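Local coordinates for uncharacterized protein (Borrelia turicatae, PDB 5VJ4) that is of uncertain function but is probably a lipid-binding surface lipoprotein of a relapsing fever spirochete, its gene being differentially regulated between tick and mammal, at residues R327-G332 with F339-D344; A247-I252 with D264-V269; N297-V302 with D310-L315. All blocks are in the same frame, centred on the assembly; numbering follows the deposited sequence.

Contact 1: residues R327-G332 with F339-D344. With SO4 (sulfate ion), chain G.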
loop_
_atom_site.group_PDB
_atom_site.type_symbol
_atom_site.label_atom_id
_atom_site.label_comp_id
_atom_site.label_asym_id
_atom_site.label_seq_id
_atom_site.Cartn_x
_atom_site.Cartn_y
_atom_site.Cartn_z
ATOM N N ARG A 327 15.374 -7.406 2.038
ATOM C CA ARG A 327 15.913 -6.910 3.301
ATOM C C ARG A 327 15.786 -5.381 3.397
ATOM O O ARG A 327 15.218 -4.863 4.374
ATOM C CB ARG A 327 17.363 -7.343 3.477
ATOM C CG ARG A 327 17.511 -8.811 3.744
ATOM C CD ARG A 327 18.933 -9.197 4.108
ATOM N NE ARG A 327 19.243 -10.525 3.565
ATOM C CZ ARG A 327 20.115 -10.764 2.586
ATOM N NH1 ARG A 327 20.819 -9.775 2.032
ATOM N NH2 ARG A 327 20.300 -12.012 2.176
ATOM N N GLY A 328 16.286 -4.684 2.368
ATOM C CA GLY A 328 16.246 -3.211 2.310
ATOM C C GLY A 328 14.843 -2.614 2.451
ATOM O O GLY A 328 14.655 -1.577 3.092
ATOM N N THR A 329 13.846 -3.262 1.855
ATOM C CA THR A 329 12.536 -2.669 1.859
ATOM C C THR A 329 11.916 -2.838 3.251
ATOM O O THR A 329 11.236 -1.940 3.747
ATOM C CB THR A 329 11.648 -3.160 0.681
ATOM O OG1 THR A 329 10.563 -2.247 0.482
ATOM C CG2 THR A 329 11.071 -4.542 0.921
ATOM N N PHE A 330 12.182 -3.958 3.897
ATOM C CA PHE A 330 11.653 -4.140 5.247
ATOM C C PHE A 330 12.333 -3.228 6.269
ATOM O O PHE A 330 11.661 -2.612 7.092
ATOM C CB PHE A 330 11.765 -5.584 5.680
ATOM C CG PHE A 330 10.644 -6.410 5.214
ATOM C CD1 PHE A 330 9.465 -6.404 5.903
ATOM C CD2 PHE A 330 10.740 -7.164 4.049
ATOM C CE1 PHE A 330 8.373 -7.131 5.463
ATOM C CE2 PHE A 330 9.673 -7.914 3.611
ATOM C CZ PHE A 330 8.478 -7.893 4.332
ATOM N N LYS A 331 13.661 -3.147 6.204
ATOM C CA LYS A 331 14.408 -2.298 7.104
ATOM C C LYS A 331 13.933 -0.840 6.950
ATOM O O LYS A 331 13.506 -0.195 7.915
ATOM C CB LYS A 331 15.923 -2.441 6.886
ATOM C CG LYS A 331 16.712 -1.270 7.474
ATOM C CD LYS A 331 18.214 -1.469 7.617
ATOM C CE LYS A 331 18.749 -0.545 8.707
ATOM N NZ LYS A 331 20.139 -0.063 8.465
ATOM N N GLY A 332 13.983 -0.341 5.729
ATOM C CA GLY A 332 13.541 1.002 5.459
ATOM C C GLY A 332 12.124 1.237 5.941
ATOM O O GLY A 332 11.759 2.363 6.294
ATOM N N PHE A 339 6.923 3.655 3.127
ATOM C CA PHE A 339 5.678 3.069 3.617
ATOM C C PHE A 339 5.071 2.028 2.705
ATOM O O PHE A 339 3.865 1.746 2.783
ATOM C CB PHE A 339 4.685 4.180 3.977
ATOM C CG PHE A 339 5.257 5.194 4.929
ATOM C CD1 PHE A 339 5.970 6.302 4.450
ATOM C CD2 PHE A 339 5.146 5.017 6.301
ATOM C CE1 PHE A 339 6.521 7.222 5.314
ATOM C CE2 PHE A 339 5.705 5.938 7.173
ATOM C CZ PHE A 339 6.390 7.043 6.678
ATOM N N GLN A 340 5.918 1.421 1.870
ATOM C CA GLN A 340 5.478 0.365 0.934
ATOM C C GLN A 340 6.509 -0.762 0.924
ATOM O O GLN A 340 7.723 -0.483 0.841
ATOM C CB GLN A 340 5.386 0.898 -0.494
ATOM C CG GLN A 340 4.992 2.349 -0.713
ATOM C CD GLN A 340 3.571 2.478 -1.185
ATOM O OE1 GLN A 340 2.957 1.494 -1.611
ATOM N NE2 GLN A 340 3.029 3.692 -1.100
ATOM N N ILE A 341 6.060 -2.018 0.986
ATOM C CA ILE A 341 6.999 -3.107 0.754
ATOM C C ILE A 341 7.152 -3.238 -0.740
ATOM O O ILE A 341 6.179 -3.553 -1.425
ATOM C CB ILE A 341 6.473 -4.456 1.203
ATOM C CG1 ILE A 341 6.119 -4.448 2.660
ATOM C CG2 ILE A 341 7.513 -5.535 0.923
ATOM C CD1 ILE A 341 5.286 -5.673 2.979
HETATM N N MSE A 342 8.360 -3.007 -1.241
HETATM C CA MSE A 342 8.613 -3.093 -2.671
HETATM C C MSE A 342 9.904 -3.765 -2.986
HETATM O O MSE A 342 10.971 -3.198 -2.751
HETATM C CB MSE A 342 8.609 -1.684 -3.219
HETATM C CG MSE A 342 7.188 -1.200 -3.509
HETATM SE SE MSE A 342 7.463 0.700 -3.981
HETATM C CE MSE A 342 8.886 1.346 -2.750
ATOM N N THR A 343 9.814 -4.977 -3.539
ATOM C CA THR A 343 10.995 -5.815 -3.812
ATOM C C THR A 343 11.526 -5.725 -5.260
ATOM O O THR A 343 12.521 -6.385 -5.598
ATOM C CB THR A 343 10.672 -7.280 -3.542
ATOM O OG1 THR A 343 9.768 -7.737 -4.544
ATOM C CG2 THR A 343 10.021 -7.444 -2.186
ATOM N N ASP A 344 10.860 -4.918 -6.099
ATOM C CA ASP A 344 11.132 -4.840 -7.543
ATOM C C ASP A 344 11.155 -6.241 -8.182
ATOM O O ASP A 344 12.045 -6.586 -8.963
ATOM C CB ASP A 344 12.427 -4.056 -7.821
ATOM C CG ASP A 344 12.265 -3.014 -8.925
ATOM O OD1 ASP A 344 11.126 -2.783 -9.409
ATOM O OD2 ASP A 344 13.296 -2.413 -9.303
HETATM S S SO4 G . 7.294 -4.631 -6.570
HETATM O O1 SO4 G . 7.531 -5.372 -7.848
HETATM O O2 SO4 G . 7.746 -5.551 -5.468
HETATM O O3 SO4 G . 5.854 -4.275 -6.348
HETATM O O4 SO4 G . 8.040 -3.336 -6.667
#
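Thr329 reaches from helix 308-334 to the non-regular segment 339-344, its CB and OG1 meeting the backbone of Met342 and its CG2 a side chain. CB lies 3.5 Å from Met342 O. From it OG1, anti to the backbone N (chi1 -161°), leaves the helix and accepts a hydrogen bond from the backbone N-H of the selenomethionine: Met342 N to Thr329 OG1 is 2.9 Å and almost straight, at 177°. The other branch is apolar, Thr329 CG2 meeting Ile341 CG2 at 3.7 Å, with the two side chains crossing at about a right angle. Ile341 sends its other end to the neighbouring ring, CD1 standing 4.1 Å from Phe330 CZ, and Phe330 and Ile341 both pack on Met281 of helix 263-301.

Past this grip lies a sulfate ion, probably from the crystallisation liquor; its O2 accepts a hydrogen bond from Thr343 N (2.9 Å), and Gly345 N is also hydrogen-bonded to the ion. Phe339 meanwhile uses its carbonyl to bind Tyr277 of the second subunit. Asp344 holds the N-cap position of helix 345-365 without a capping bond from its side chain. This is a helix-loop-helix connection, folded back on the helix before it, with the anion bound by backbone amides at the start of the next helix.

Contact 2: residues A247-I252 with D264-V269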
loop_
_atom_site.group_PDB
_atom_site.type_symbol
_atom_site.label_atom_id
_atom_site.label_comp_id
_atom_site.label_asym_id
_atom_site.label_seq_id
_atom_site.Cartn_x
_atom_site.Cartn_y
_atom_site.Cartn_z
ATOM N N ALA A 247 3.850 -20.952 4.365
ATOM C CA ALA A 247 5.147 -21.401 3.822
ATOM C C ALA A 247 5.930 -20.259 3.213
ATOM O O ALA A 247 7.060 -19.974 3.643
ATOM C CB ALA A 247 4.977 -22.525 2.816
ATOM N N THR A 248 5.305 -19.550 2.267
ATOM C CA THR A 248 6.021 -18.485 1.563
ATOM C C THR A 248 6.487 -17.407 2.520
ATOM O O THR A 248 7.655 -16.992 2.481
ATOM C CB THR A 248 5.202 -17.861 0.435
ATOM O OG1 THR A 248 4.681 -18.890 -0.396
ATOM C CG2 THR A 248 6.087 -16.993 -0.399
ATOM N N ILE A 249 5.587 -16.978 3.403
ATOM C CA ILE A 249 5.971 -15.949 4.351
ATOM C C ILE A 249 7.135 -16.396 5.217
ATOM O O ILE A 249 8.045 -15.611 5.473
ATOM C CB ILE A 249 4.804 -15.450 5.193
ATOM C CG1 ILE A 249 3.975 -14.461 4.403
ATOM C CG2 ILE A 249 5.327 -14.672 6.381
ATOM C CD1 ILE A 249 4.655 -13.117 4.214
ATOM N N ASN A 250 7.136 -17.662 5.613
ATOM C CA ASN A 250 8.212 -18.141 6.484
ATOM C C ASN A 250 9.521 -17.988 5.749
ATOM O O ASN A 250 10.484 -17.364 6.253
ATOM C CB ASN A 250 7.969 -19.569 7.028
ATOM C CG ASN A 250 6.895 -19.613 8.154
ATOM O OD1 ASN A 250 6.557 -18.597 8.815
ATOM N ND2 ASN A 250 6.351 -20.797 8.365
ATOM N N GLU A 251 9.501 -18.461 4.508
ATOM C CA GLU A 251 10.665 -18.376 3.665
ATOM C C GLU A 251 11.146 -16.929 3.503
ATOM O O GLU A 251 12.344 -16.646 3.662
ATOM C CB GLU A 251 10.327 -18.994 2.352
ATOM C CG GLU A 251 11.509 -19.180 1.439
ATOM C CD GLU A 251 11.068 -19.755 0.114
ATOM O OE1 GLU A 251 11.672 -19.406 -0.917
ATOM O OE2 GLU A 251 10.110 -20.570 0.115
ATOM N N ILE A 252 10.210 -16.022 3.230
ATOM C CA ILE A 252 10.551 -14.611 3.076
ATOM C C ILE A 252 11.169 -14.073 4.373
ATOM O O ILE A 252 12.181 -13.346 4.343
ATOM C CB ILE A 252 9.328 -13.783 2.625
ATOM C CG1 ILE A 252 8.935 -14.160 1.190
ATOM C CG2 ILE A 252 9.607 -12.284 2.746
ATOM C CD1 ILE A 252 7.842 -13.303 0.588
ATOM N N ASP A 264 9.603 -9.952 15.199
ATOM C CA ASP A 264 8.564 -9.016 15.625
ATOM C C ASP A 264 8.481 -7.826 14.695
ATOM O O ASP A 264 7.367 -7.405 14.327
ATOM C CB ASP A 264 8.808 -8.534 17.059
ATOM C CG ASP A 264 8.412 -9.560 18.103
ATOM O OD1 ASP A 264 7.734 -10.545 17.748
ATOM O OD2 ASP A 264 8.776 -9.371 19.285
ATOM N N LYS A 265 9.653 -7.282 14.330
ATOM C CA LYS A 265 9.712 -6.157 13.411
ATOM C C LYS A 265 9.116 -6.539 12.068
ATOM O O LYS A 265 8.284 -5.809 11.507
ATOM C CB LYS A 265 11.134 -5.690 13.233
ATOM C CG LYS A 265 11.526 -4.655 14.267
ATOM C CD LYS A 265 12.989 -4.305 14.070
ATOM C CE LYS A 265 13.633 -3.697 15.303
ATOM N NZ LYS A 265 15.086 -4.002 15.152
ATOM N N PHE A 266 9.517 -7.716 11.596
ATOM C CA PHE A 266 9.058 -8.254 10.330
ATOM C C PHE A 266 7.549 -8.356 10.366
ATOM O O PHE A 266 6.867 -7.870 9.462
ATOM C CB PHE A 266 9.675 -9.622 10.101
ATOM C CG PHE A 266 9.123 -10.363 8.931
ATOM C CD1 PHE A 266 9.477 -10.004 7.619
ATOM C CD2 PHE A 266 8.277 -11.458 9.124
ATOM C CE1 PHE A 266 8.984 -10.715 6.521
ATOM C CE2 PHE A 266 7.775 -12.173 8.026
ATOM C CZ PHE A 266 8.134 -11.802 6.725
ATOM N N ASN A 267 7.028 -8.955 11.429
ATOM C CA ASN A 267 5.595 -9.048 11.551
ATOM C C ASN A 267 4.858 -7.719 11.637
ATOM O O ASN A 267 3.714 -7.639 11.179
ATOM C CB ASN A 267 5.204 -9.978 12.673
ATOM C CG ASN A 267 5.423 -11.435 12.316
ATOM O OD1 ASN A 267 5.422 -12.301 13.178
ATOM N ND2 ASN A 267 5.601 -11.717 11.030
ATOM N N ASN A 268 5.512 -6.679 12.180
ATOM C CA ASN A 268 4.841 -5.406 12.273
ATOM C C ASN A 268 4.595 -4.760 10.916
ATOM O O ASN A 268 3.515 -4.192 10.678
ATOM C CB ASN A 268 5.484 -4.408 13.236
ATOM C CG ASN A 268 4.617 -3.131 13.391
ATOM O OD1 ASN A 268 5.100 -2.040 13.706
ATOM N ND2 ASN A 268 3.316 -3.270 13.126
ATOM N N VAL A 269 5.561 -4.861 10.015
ATOM C CA VAL A 269 5.315 -4.290 8.676
ATOM C C VAL A 269 4.199 -5.031 7.964
ATOM O O VAL A 269 3.360 -4.398 7.312
ATOM C CB VAL A 269 6.555 -4.108 7.787
ATOM C CG1 VAL A 269 7.542 -3.204 8.467
ATOM C CG2 VAL A 269 7.262 -5.391 7.671
#
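In this all-helical protein, the short helix 243-256 packs against the beginning of the long helix 263-301 through one aromatic ring, that of Phe266, which meets Ile249 and Ile252 one helical turn apart. The backbones stay well separated, the CA atoms of Ile252 and Phe266 lying 9.8 Å apart, and the ring bridges the distance. Phe266 CG is anti to the backbone N (chi1 171°), a torsion that extends the side chain from its own helix toward the other.

Both isoleucines offer the CG2 methyl, and both methyls come at the rim of the ring near its plane. Ile249 CG2 is 3.9 Å from Phe266 CE2, and it also lies 4.0 Å from Phe266 CZ, so it sits beside the CE2-CZ bond. At the other flank of CZ, Ile252 CG2 approaches Phe266 CE1 at 4.1 Å. The far corner of the ring thus fits between two methyls of successive turns, with Phe266 CZ also 4.0 Å from Ile249 O.

The two segments belong to consecutive helices, a helix-loop-helix unit whose short connection includes Tyr261, and that tyrosine packs on Phe266, as does Tyr238 from the loop before helix 243-256. Phe330 of helix 308-334 brings its ring against that of Phe266, the planes inclined by about 40°. No hydrogen bond joins the two segments, and all three touching residues are buried. Polar ties form around this apolar patch: Thr248 OG1 bonds to Arg286, Glu251 OE1 to Tyr285 and Asn267 ND2 to Tyr238.

Contact 3: residues N297-V302 with D310-L315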
loop_
_atom_site.group_PDB
_atom_site.type_symbol
_atom_site.label_atom_id
_atom_site.label_comp_id
_atom_site.label_asym_id
_atom_site.label_seq_id
_atom_site.Cartn_x
_atom_site.Cartn_y
_atom_site.Cartn_z
ATOM N N ASN A 297 18.018 -24.837 -13.642
ATOM C CA ASN A 297 18.024 -26.061 -14.447
ATOM C C ASN A 297 18.634 -25.840 -15.809
ATOM O O ASN A 297 19.521 -26.587 -16.226
ATOM C CB ASN A 297 16.632 -26.653 -14.556
ATOM C CG ASN A 297 16.183 -27.264 -13.253
ATOM O OD1 ASN A 297 16.013 -28.480 -13.158
ATOM N ND2 ASN A 297 16.027 -26.430 -12.224
ATOM N N ALA A 298 18.189 -24.776 -16.467
ATOM C CA ALA A 298 18.732 -24.388 -17.748
ATOM C C ALA A 298 20.265 -24.171 -17.721
ATOM O O ALA A 298 20.920 -24.431 -18.708
ATOM C CB ALA A 298 18.010 -23.156 -18.264
ATOM N N ILE A 299 20.835 -23.719 -16.607
ATOM C CA ILE A 299 22.293 -23.558 -16.547
ATOM C C ILE A 299 22.981 -24.901 -16.301
ATOM O O ILE A 299 24.063 -25.138 -16.822
ATOM C CB ILE A 299 22.768 -22.461 -15.566
ATOM C CG1 ILE A 299 22.200 -21.096 -15.967
ATOM C CG2 ILE A 299 24.280 -22.337 -15.606
ATOM C CD1 ILE A 299 22.702 -19.931 -15.133
ATOM N N THR A 300 22.349 -25.787 -15.537
ATOM C CA THR A 300 22.871 -27.151 -15.356
ATOM C C THR A 300 22.993 -27.891 -16.679
ATOM O O THR A 300 23.965 -28.595 -16.914
ATOM C CB THR A 300 22.007 -27.944 -14.364
ATOM O OG1 THR A 300 22.427 -27.576 -13.054
ATOM C CG2 THR A 300 22.119 -29.501 -14.554
ATOM N N THR A 301 21.989 -27.703 -17.525
ATOM C CA THR A 301 21.903 -28.291 -18.853
ATOM C C THR A 301 23.058 -27.888 -19.777
ATOM O O THR A 301 23.486 -28.701 -20.602
ATOM C CB THR A 301 20.517 -27.965 -19.446
ATOM O OG1 THR A 301 19.581 -28.942 -18.980
ATOM C CG2 THR A 301 20.499 -27.962 -20.931
ATOM N N VAL A 302 23.568 -26.663 -19.620
ATOM C CA VAL A 302 24.711 -26.176 -20.401
ATOM C C VAL A 302 25.924 -27.070 -20.145
ATOM O O VAL A 302 26.246 -27.350 -18.977
ATOM C CB VAL A 302 25.060 -24.708 -20.070
ATOM C CG1 VAL A 302 26.484 -24.366 -20.488
ATOM C CG2 VAL A 302 24.066 -23.745 -20.716
ATOM N N ASP A 310 29.834 -17.671 -16.809
ATOM C CA ASP A 310 29.335 -16.305 -16.963
ATOM C C ASP A 310 27.854 -16.256 -16.689
ATOM O O ASP A 310 27.379 -15.332 -16.044
ATOM C CB ASP A 310 29.639 -15.791 -18.355
ATOM C CG ASP A 310 31.053 -16.107 -18.768
ATOM O OD1 ASP A 310 31.368 -17.289 -19.103
ATOM O OD2 ASP A 310 31.860 -15.164 -18.715
ATOM N N LEU A 311 27.141 -17.277 -17.143
ATOM C CA LEU A 311 25.718 -17.381 -16.877
ATOM C C LEU A 311 25.466 -17.613 -15.415
ATOM O O LEU A 311 24.562 -17.012 -14.843
ATOM C CB LEU A 311 25.092 -18.501 -17.695
ATOM C CG LEU A 311 25.046 -18.161 -19.174
ATOM C CD1 LEU A 311 23.774 -18.764 -19.722
ATOM C CD2 LEU A 311 25.082 -16.656 -19.424
ATOM N N GLN A 312 26.292 -18.480 -14.828
ATOM C CA GLN A 312 26.251 -18.817 -13.416
ATOM C C GLN A 312 26.453 -17.614 -12.504
ATOM O O GLN A 312 25.810 -17.490 -11.459
ATOM C CB GLN A 312 27.308 -19.866 -13.108
ATOM C CG GLN A 312 26.715 -21.212 -12.795
ATOM C CD GLN A 312 25.760 -21.140 -11.630
ATOM O OE1 GLN A 312 25.547 -20.074 -11.026
ATOM N NE2 GLN A 312 25.170 -22.281 -11.303
ATOM N N ALA A 313 27.346 -16.719 -12.922
ATOM C CA ALA A 313 27.569 -15.480 -12.203
ATOM C C ALA A 313 26.274 -14.695 -12.139
ATOM O O ALA A 313 25.871 -14.252 -11.067
ATOM C CB ALA A 313 28.664 -14.646 -12.868
ATOM N N ARG A 314 25.619 -14.559 -13.291
ATOM C CA ARG A 314 24.409 -13.768 -13.398
ATOM C C ARG A 314 23.359 -14.320 -12.444
ATOM O O ARG A 314 22.727 -13.546 -11.719
ATOM C CB ARG A 314 23.886 -13.791 -14.824
ATOM C CG ARG A 314 24.931 -13.487 -15.875
ATOM C CD ARG A 314 24.657 -12.181 -16.598
ATOM N NE ARG A 314 23.385 -12.247 -17.332
ATOM C CZ ARG A 314 23.193 -12.846 -18.512
ATOM N NH1 ARG A 314 24.191 -13.441 -19.153
ATOM N NH2 ARG A 314 21.989 -12.845 -19.064
ATOM N N LEU A 315 23.197 -15.649 -12.437
ATOM C CA LEU A 315 22.212 -16.293 -11.589
ATOM C C LEU A 315 22.455 -15.917 -10.142
ATOM O O LEU A 315 21.535 -15.468 -9.468
ATOM C CB LEU A 315 22.239 -17.807 -11.728
ATOM C CG LEU A 315 21.117 -18.547 -10.985
ATOM C CD1 LEU A 315 19.787 -18.352 -11.700
ATOM C CD2 LEU A 315 21.397 -20.043 -10.830
#
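Ile299 is the side chain that helix 263-301 extends to Leu311, Gln312 and Leu315 near the start of helix 308-334, in an antiparallel helical hairpin. The segment axes make an angle of 164° and approach to 10.3 Å. The backbones are nearest at Ile299 and Gln312, whose CA atoms are 6.9 Å apart.

The apolar contacts divide between the two branches of the isoleucine. Its longer branch has CG1 anti to the carbonyl carbon (chi1 -60°) and then runs extended, which carries CD1 out to the leucines. There Ile299 CD1 lies 3.8 Å from Leu311 CB and 4.0 Å from Leu315 CB, touching the base of two side chains one turn apart. The shorter branch turns to the glutamine, Ile299 CG2 meeting the aliphatic Gln312 CG at 3.9 Å while the two side chains cross obliquely, so the contact is made by the methylene of the glutamine and not by its amide.

Contacts with other helices place the hairpin in its bundle. Helix 345-365 lies against both arms, with Ala359 packing on Ala298 and Leu355 on Leu315 and Arg314. Leu315 also packs on His292, Ala295 and Leu296, an earlier portion of the helix that carries Ile299.

Polar interactions contribute little here, for no hydrogen bond joins the two segments. Arg314 forms a long, weak ion pair with Asp358 of helix 345-365. The closest approach of the isoleucine is to the backbone itself, with Ile299 CD1 3.5 Å from Leu311 O.

Helices 263-301 and 308-334, consecutive in the chain, tie the three contacts together. Contact 2 uses the start of the first and contact 1 the later part of the second, and their centres are 12 Å apart. They meet through apolar side chains, Phe330 CZ lying 3.6 Å from Phe266 CE1. Contact 3 sits at the other end of the same hairpin, near its turn, with its centre about 28 Å from that of contact 1 and about 30 Å from that of contact 2; it touches neither. The second subunit reaches contacts 1 and 2 but not contact 3. The sulfate belongs to contact 1, and as a probable crystallisation component it does not by itself identify a functional site.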